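Local coordinates for protein L-serine ammonia-lyase (PDB 5C3U) that belongs to the pyridoxal-phosphate-dependent enzymes and holds a pyridoxal-5'-phosphate molecule in a pocket inside its alpha/beta fold, at residues 164-178 and 192-205. Residues are numbered along the deposited sequence; the frame is centred on the assembly and turned at random. Where two conformers were deposited one is given.
Sequences KTQLNDNPPAAIICP and LQEADWKDVPVIAV. With PLP (pyridoxal-5'-phosphate), chain B.
Ile-175 to Pro-178 pair in parallel with Val-202 to Val-205, the two strand axes 4.6 Å apart and 20° from parallel, through four backbone hydrogen bonds that run from Ile-175 N to Pro-201 O, Ile-203 N to Ile-175 O, Cys-177 N to Ile-203 O and Val-205 N to Cys-177 O. They are neighbouring strands of a beta-alpha-beta unit in which helix 183-194 makes the crossover. Branched Ile and Val suit the extended backbone, and Ile-176, Ile-203 and Val-205 share the face against helix 280-290. There the small CB of Ala-174 lets Ile-203 CD1 come to 3.6 Å. On the other face Ile-175 CD1 reaches Leu-192 CD2 tip to tip at 3.8 Å, and its side chain crosses Val-200. At the far end Pro-178 brings its CB to 3.8 Å from C6 of pyridoxal-5'-phosphate, so strand 174-178 ends at the pyridoxal-5'-phosphate pocket.

Before the strands, Trp-197 fills the space between the two helix ends. Rigid Pro-171 lays its CA over the six-membered ring, 3.8 Å from the centroid and 10° off the normal, a CH-pi contact, while Ala-195, small enough to sit close, puts CB over the opposite face. Pro-172 CD approaches Trp-197 CZ3 obliquely at 3.6 Å. The indole NE1 gives a weak, bent hydrogen bond to Asp-169 OD1 at 3.4 Å, with carboxylate and ring nearly coplanar. Lys-164, CG anti to its N (chi1 -180°) and extended beyond, runs its methylenes past the indole and delivers NZ to Ala-195 O at 2.6 Å; this carbonyl belongs to the Schellman-capped end of helix 183-194.

Chemically, an aromatic-proline cluster with one short and one weak polar bond at its rim gives way to backbone bonding and aliphatic packing. The carbonyl at the C-terminal end of helix 183-194, and Asp-169 through a long salt bridge from its OD1 to Lys-164 NZ, would probably favour the ammonium form of the lysine.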
loop_
_atom_site.group_PDB
_atom_site.type_symbol
_atom_site.label_atom_id
_atom_site.label_comp_id
_atom_site.label_asym_id
_atom_site.label_seq_id
_atom_site.Cartn_x
_atom_site.Cartn_y
_atom_site.Cartn_z
ATOM N N LYS A 164 -0.347 -16.512 7.732
ATOM C CA LYS A 164 -0.795 -17.865 8.047
ATOM C C LYS A 164 0.093 -18.513 9.102
ATOM O O LYS A 164 -0.409 -19.115 10.058
ATOM C CB LYS A 164 -0.822 -18.727 6.782
ATOM C CG LYS A 164 -1.283 -20.158 7.016
ATOM C CD LYS A 164 -1.639 -20.857 5.720
ATOM C CE LYS A 164 -2.699 -21.907 5.996
ATOM N NZ LYS A 164 -3.054 -22.715 4.804
ATOM N N THR A 165 1.405 -18.386 8.920
ATOM C CA THR A 165 2.365 -18.906 9.881
ATOM C C THR A 165 2.261 -18.154 11.205
ATOM O O THR A 165 2.107 -18.764 12.270
ATOM C CB THR A 165 3.800 -18.826 9.326
ATOM O OG1 THR A 165 3.887 -19.642 8.157
ATOM C CG2 THR A 165 4.799 -19.334 10.343
ATOM N N GLN A 166 2.324 -16.827 11.130
ATOM C CA GLN A 166 2.321 -15.993 12.324
ATOM C C GLN A 166 1.055 -16.137 13.154
ATOM O O GLN A 166 1.100 -15.980 14.373
ATOM C CB GLN A 166 2.568 -14.531 11.953
ATOM C CG GLN A 166 3.964 -14.313 11.405
ATOM C CD GLN A 166 4.177 -12.910 10.872
ATOM O OE1 GLN A 166 3.332 -12.365 10.159
ATOM N NE2 GLN A 166 5.327 -12.336 11.181
ATOM N N LEU A 167 -0.068 -16.450 12.511
ATOM C CA LEU A 167 -1.322 -16.634 13.243
ATOM C C LEU A 167 -1.625 -18.105 13.532
ATOM O O LEU A 167 -2.762 -18.452 13.881
ATOM C CB LEU A 167 -2.494 -16.017 12.481
ATOM C CG LEU A 167 -2.517 -14.489 12.376
ATOM C CD1 LEU A 167 -3.608 -14.084 11.398
ATOM C CD2 LEU A 167 -2.735 -13.862 13.750
ATOM N N ASN A 168 -0.613 -18.958 13.359
ATOM C CA ASN A 168 -0.722 -20.388 13.694
ATOM C C ASN A 168 -1.868 -21.074 12.958
ATOM O O ASN A 168 -2.587 -21.891 13.529
ATOM C CB ASN A 168 -0.877 -20.570 15.213
ATOM C CG ASN A 168 0.238 -19.903 16.003
ATOM O OD1 ASN A 168 1.405 -20.257 15.865
ATOM N ND2 ASN A 168 -0.122 -18.936 16.845
ATOM N N ASP A 169 -2.030 -20.725 11.681
ATOM C CA ASP A 169 -3.092 -21.265 10.823
ATOM C C ASP A 169 -4.534 -20.983 11.296
ATOM O O ASP A 169 -5.480 -21.581 10.786
ATOM C CB ASP A 169 -2.856 -22.765 10.560
ATOM C CG ASP A 169 -3.660 -23.300 9.378
ATOM O OD1 ASP A 169 -4.195 -22.491 8.581
ATOM O OD2 ASP A 169 -3.762 -24.544 9.249
ATOM N N ASN A 170 -4.702 -20.056 12.239
ATOM C CA ASN A 170 -6.037 -19.599 12.644
ATOM C C ASN A 170 -6.471 -18.442 11.756
ATOM O O ASN A 170 -5.910 -17.356 11.869
ATOM C CB ASN A 170 -6.061 -19.104 14.098
ATOM C CG ASN A 170 -5.733 -20.189 15.103
ATOM O OD1 ASN A 170 -4.795 -20.053 15.891
ATOM N ND2 ASN A 170 -6.508 -21.264 15.092
ATOM N N PRO A 171 -7.477 -18.661 10.890
ATOM C CA PRO A 171 -7.996 -17.575 10.052
ATOM C C PRO A 171 -8.538 -16.414 10.886
ATOM O O PRO A 171 -9.319 -16.640 11.827
ATOM C CB PRO A 171 -9.136 -18.247 9.263
ATOM C CG PRO A 171 -9.483 -19.476 10.051
ATOM C CD PRO A 171 -8.180 -19.931 10.635
ATOM N N PRO A 172 -8.143 -15.170 10.551
ATOM C CA PRO A 172 -8.667 -14.076 11.352
ATOM C C PRO A 172 -10.080 -13.734 10.927
ATOM O O PRO A 172 -10.531 -14.175 9.869
ATOM C CB PRO A 172 -7.714 -12.920 11.044
ATOM C CG PRO A 172 -7.204 -13.199 9.678
ATOM C CD PRO A 172 -7.206 -14.705 9.507
ATOM N N ALA A 173 -10.765 -12.959 11.762
ATOM C CA ALA A 173 -12.106 -12.476 11.483
ATOM C C ALA A 173 -12.112 -11.486 10.322
ATOM O O ALA A 173 -13.117 -11.334 9.642
ATOM C CB ALA A 173 -12.677 -11.811 12.720
ATOM N N ALA A 174 -11.006 -10.781 10.126
ATOM C CA ALA A 174 -10.901 -9.841 9.005
ATOM C C ALA A 174 -9.459 -9.414 8.809
ATOM O O ALA A 174 -8.641 -9.466 9.743
ATOM C CB ALA A 174 -11.756 -8.607 9.249
ATOM N N ILE A 175 -9.169 -9.001 7.580
ATOM C CA ILE A 175 -7.910 -8.342 7.229
ATOM C C ILE A 175 -8.282 -6.984 6.665
ATOM O O ILE A 175 -9.102 -6.904 5.767
ATOM C CB ILE A 175 -7.106 -9.166 6.198
ATOM C CG1 ILE A 175 -6.701 -10.505 6.832
ATOM C CG2 ILE A 175 -5.860 -8.391 5.739
ATOM C CD1 ILE A 175 -6.058 -11.482 5.869
ATOM N N ILE A 176 -7.710 -5.917 7.234
ATOM C CA ILE A 176 -8.005 -4.558 6.805
ATOM C C ILE A 176 -6.877 -4.091 5.903
ATOM O O ILE A 176 -5.713 -4.094 6.317
ATOM C CB ILE A 176 -8.149 -3.582 7.992
ATOM C CG1 ILE A 176 -9.146 -4.132 9.029
ATOM C CG2 ILE A 176 -8.539 -2.193 7.489
ATOM C CD1 ILE A 176 -9.275 -3.263 10.266
ATOM N N CYS A 177 -7.241 -3.695 4.681
ATOM C CA CYS A 177 -6.270 -3.507 3.600
ATOM C C CYS A 177 -6.545 -2.166 2.886
ATOM O O CYS A 177 -7.609 -1.982 2.294
ATOM C CB CYS A 177 -6.345 -4.677 2.620
ATOM S SG CYS A 177 -5.250 -4.567 1.184
ATOM N N PRO A 178 -5.594 -1.235 2.939
ATOM C CA PRO A 178 -5.751 0.029 2.182
ATOM C C PRO A 178 -5.776 -0.248 0.678
ATOM O O PRO A 178 -5.058 -1.154 0.224
ATOM C CB PRO A 178 -4.484 0.842 2.537
ATOM C CG PRO A 178 -3.622 -0.074 3.309
ATOM C CD PRO A 178 -4.279 -1.370 3.591
ATOM N N LEU A 192 -5.054 -15.421 0.036
ATOM C CA LEU A 192 -6.075 -16.051 0.886
ATOM C C LEU A 192 -6.664 -17.298 0.219
ATOM O O LEU A 192 -6.893 -18.320 0.873
ATOM C CB LEU A 192 -7.188 -15.053 1.242
ATOM C CG LEU A 192 -6.819 -13.932 2.229
ATOM C CD1 LEU A 192 -7.975 -12.952 2.343
ATOM C CD2 LEU A 192 -6.471 -14.473 3.600
ATOM N N GLN A 193 -6.883 -17.227 -1.087
ATOM C CA GLN A 193 -7.332 -18.410 -1.836
ATOM C C GLN A 193 -6.285 -19.531 -1.834
ATOM O O GLN A 193 -6.620 -20.694 -1.608
ATOM C CB GLN A 193 -7.791 -18.022 -3.245
ATOM C CG GLN A 193 -8.989 -17.075 -3.216
ATOM C CD GLN A 193 -9.415 -16.573 -4.584
ATOM O OE1 GLN A 193 -8.703 -16.744 -5.576
ATOM N NE2 GLN A 193 -10.582 -15.935 -4.641
ATOM N N GLU A 194 -5.017 -19.178 -2.035
ATOM C CA GLU A 194 -3.917 -20.147 -1.959
ATOM C C GLU A 194 -3.737 -20.783 -0.574
ATOM O O GLU A 194 -3.358 -21.953 -0.481
ATOM C CB GLU A 194 -2.594 -19.519 -2.432
ATOM N N ALA A 195 -4.009 -20.017 0.485
ATOM C CA ALA A 195 -3.898 -20.480 1.879
ATOM C C ALA A 195 -5.114 -21.287 2.361
ATOM O O ALA A 195 -5.140 -21.751 3.505
ATOM C CB ALA A 195 -3.687 -19.291 2.804
ATOM N N ASP A 196 -6.108 -21.422 1.488
ATOM C CA ASP A 196 -7.436 -21.970 1.805
ATOM C C ASP A 196 -8.118 -21.200 2.935
ATOM O O ASP A 196 -8.626 -21.777 3.896
ATOM C CB ASP A 196 -7.387 -23.482 2.089
ATOM C CG ASP A 196 -8.762 -24.137 2.013
ATOM O OD1 ASP A 196 -9.560 -23.781 1.116
ATOM O OD2 ASP A 196 -9.046 -25.016 2.854
ATOM N N TRP A 197 -8.108 -19.877 2.794
ATOM C CA TRP A 197 -8.738 -18.959 3.721
ATOM C C TRP A 197 -9.706 -18.147 2.944
ATOM O O TRP A 197 -9.771 -16.917 3.075
ATOM C CB TRP A 197 -7.689 -18.057 4.352
ATOM C CG TRP A 197 -6.963 -18.680 5.504
ATOM C CD1 TRP A 197 -6.983 -20.016 5.911
ATOM C CD2 TRP A 197 -6.048 -18.015 6.429
ATOM N NE1 TRP A 197 -6.175 -20.202 6.998
ATOM C CE2 TRP A 197 -5.587 -19.049 7.363
ATOM C CE3 TRP A 197 -5.587 -16.713 6.581
ATOM C CZ2 TRP A 197 -4.704 -18.767 8.386
ATOM C CZ3 TRP A 197 -4.689 -16.439 7.619
ATOM C CH2 TRP A 197 -4.265 -17.443 8.505
ATOM N N LYS A 198 -10.498 -18.858 2.148
ATOM C CA LYS A 198 -11.388 -18.269 1.159
ATOM C C LYS A 198 -12.551 -17.508 1.778
ATOM O O LYS A 198 -13.215 -16.733 1.088
ATOM C CB LYS A 198 -11.930 -19.357 0.229
ATOM C CG LYS A 198 -10.864 -20.151 -0.505
ATOM C CD LYS A 198 -11.410 -21.504 -0.938
ATOM C CE LYS A 198 -12.222 -21.414 -2.223
ATOM N NZ LYS A 198 -11.396 -21.761 -3.413
ATOM N N ASP A 199 -12.776 -17.720 3.073
ATOM C CA ASP A 199 -13.889 -17.098 3.794
ATOM C C ASP A 199 -13.507 -15.880 4.633
ATOM O O ASP A 199 -14.384 -15.210 5.166
ATOM C CB ASP A 199 -14.595 -18.146 4.669
ATOM C CG ASP A 199 -15.086 -19.344 3.858
ATOM O OD1 ASP A 199 -15.708 -19.129 2.797
ATOM O OD2 ASP A 199 -14.841 -20.501 4.276
ATOM N N VAL A 200 -12.208 -15.591 4.732
ATOM C CA VAL A 200 -11.706 -14.424 5.476
ATOM C C VAL A 200 -12.087 -13.132 4.736
ATOM O O VAL A 200 -11.662 -12.926 3.598
ATOM C CB VAL A 200 -10.174 -14.524 5.692
ATOM C CG1 VAL A 200 -9.608 -13.253 6.311
ATOM C CG2 VAL A 200 -9.823 -15.727 6.555
ATOM N N PRO A 201 -12.919 -12.273 5.358
ATOM C CA PRO A 201 -13.296 -10.994 4.742
ATOM C C PRO A 201 -12.098 -10.065 4.662
ATOM O O PRO A 201 -11.268 -10.053 5.572
ATOM C CB PRO A 201 -14.307 -10.381 5.727
ATOM C CG PRO A 201 -14.636 -11.455 6.711
ATOM C CD PRO A 201 -13.507 -12.439 6.698
ATOM N N VAL A 202 -12.003 -9.324 3.568
ATOM C CA VAL A 202 -11.016 -8.265 3.458
ATOM C C VAL A 202 -11.800 -6.960 3.481
ATOM O O VAL A 202 -12.741 -6.778 2.707
ATOM C CB VAL A 202 -10.163 -8.375 2.166
ATOM C CG1 VAL A 202 -9.170 -7.228 2.091
ATOM C CG2 VAL A 202 -9.443 -9.716 2.106
ATOM N N ILE A 203 -11.450 -6.071 4.410
ATOM C CA ILE A 203 -12.040 -4.766 4.425
ATOM C C ILE A 203 -11.102 -3.882 3.621
ATOM O O ILE A 203 -9.938 -3.664 4.009
ATOM C CB ILE A 203 -12.295 -4.283 5.867
ATOM C CG1 ILE A 203 -13.247 -5.280 6.524
ATOM C CG2 ILE A 203 -12.908 -2.887 5.866
ATOM C CD1 ILE A 203 -13.045 -5.431 8.006
ATOM N N ALA A 204 -11.618 -3.407 2.490
ATOM C CA ALA A 204 -10.841 -2.641 1.518
ATOM C C ALA A 204 -11.074 -1.168 1.796
ATOM O O ALA A 204 -12.133 -0.651 1.490
ATOM C CB ALA A 204 -11.274 -2.990 0.094
ATOM N N VAL A 205 -10.067 -0.471 2.335
ATOM C CA VAL A 205 -10.281 0.893 2.811
ATOM C C VAL A 205 -9.680 1.948 1.874
ATOM O O VAL A 205 -8.557 1.814 1.424
ATOM C CB VAL A 205 -9.781 1.086 4.270
ATOM C CG1 VAL A 205 -8.334 0.636 4.422
ATOM C CG2 VAL A 205 -9.942 2.539 4.709
HETATM N N1 PLP B . -0.349 2.021 1.357
HETATM C C2 PLP B . 0.885 2.393 0.973
HETATM C C2A PLP B . 1.813 3.150 1.892
HETATM C C3 PLP B . 1.335 2.066 -0.382
HETATM O O3 PLP B . 2.589 2.428 -0.800
HETATM C C4 PLP B . 0.397 1.310 -1.238
HETATM C C4A PLP B . 0.809 0.925 -2.597
HETATM C C5 PLP B . -0.945 0.951 -0.711
HETATM C C6 PLP B . -1.239 1.337 0.601
HETATM C C5A PLP B . -1.973 0.180 -1.541
HETATM O O4P PLP B . -1.671 0.361 -2.919
HETATM P P PLP B . -2.335 -0.385 -4.194
HETATM O O1P PLP B . -1.596 -1.657 -4.427
HETATM O O2P PLP B . -3.844 -0.558 -3.941
HETATM O O3P PLP B . -2.074 0.664 -5.216
#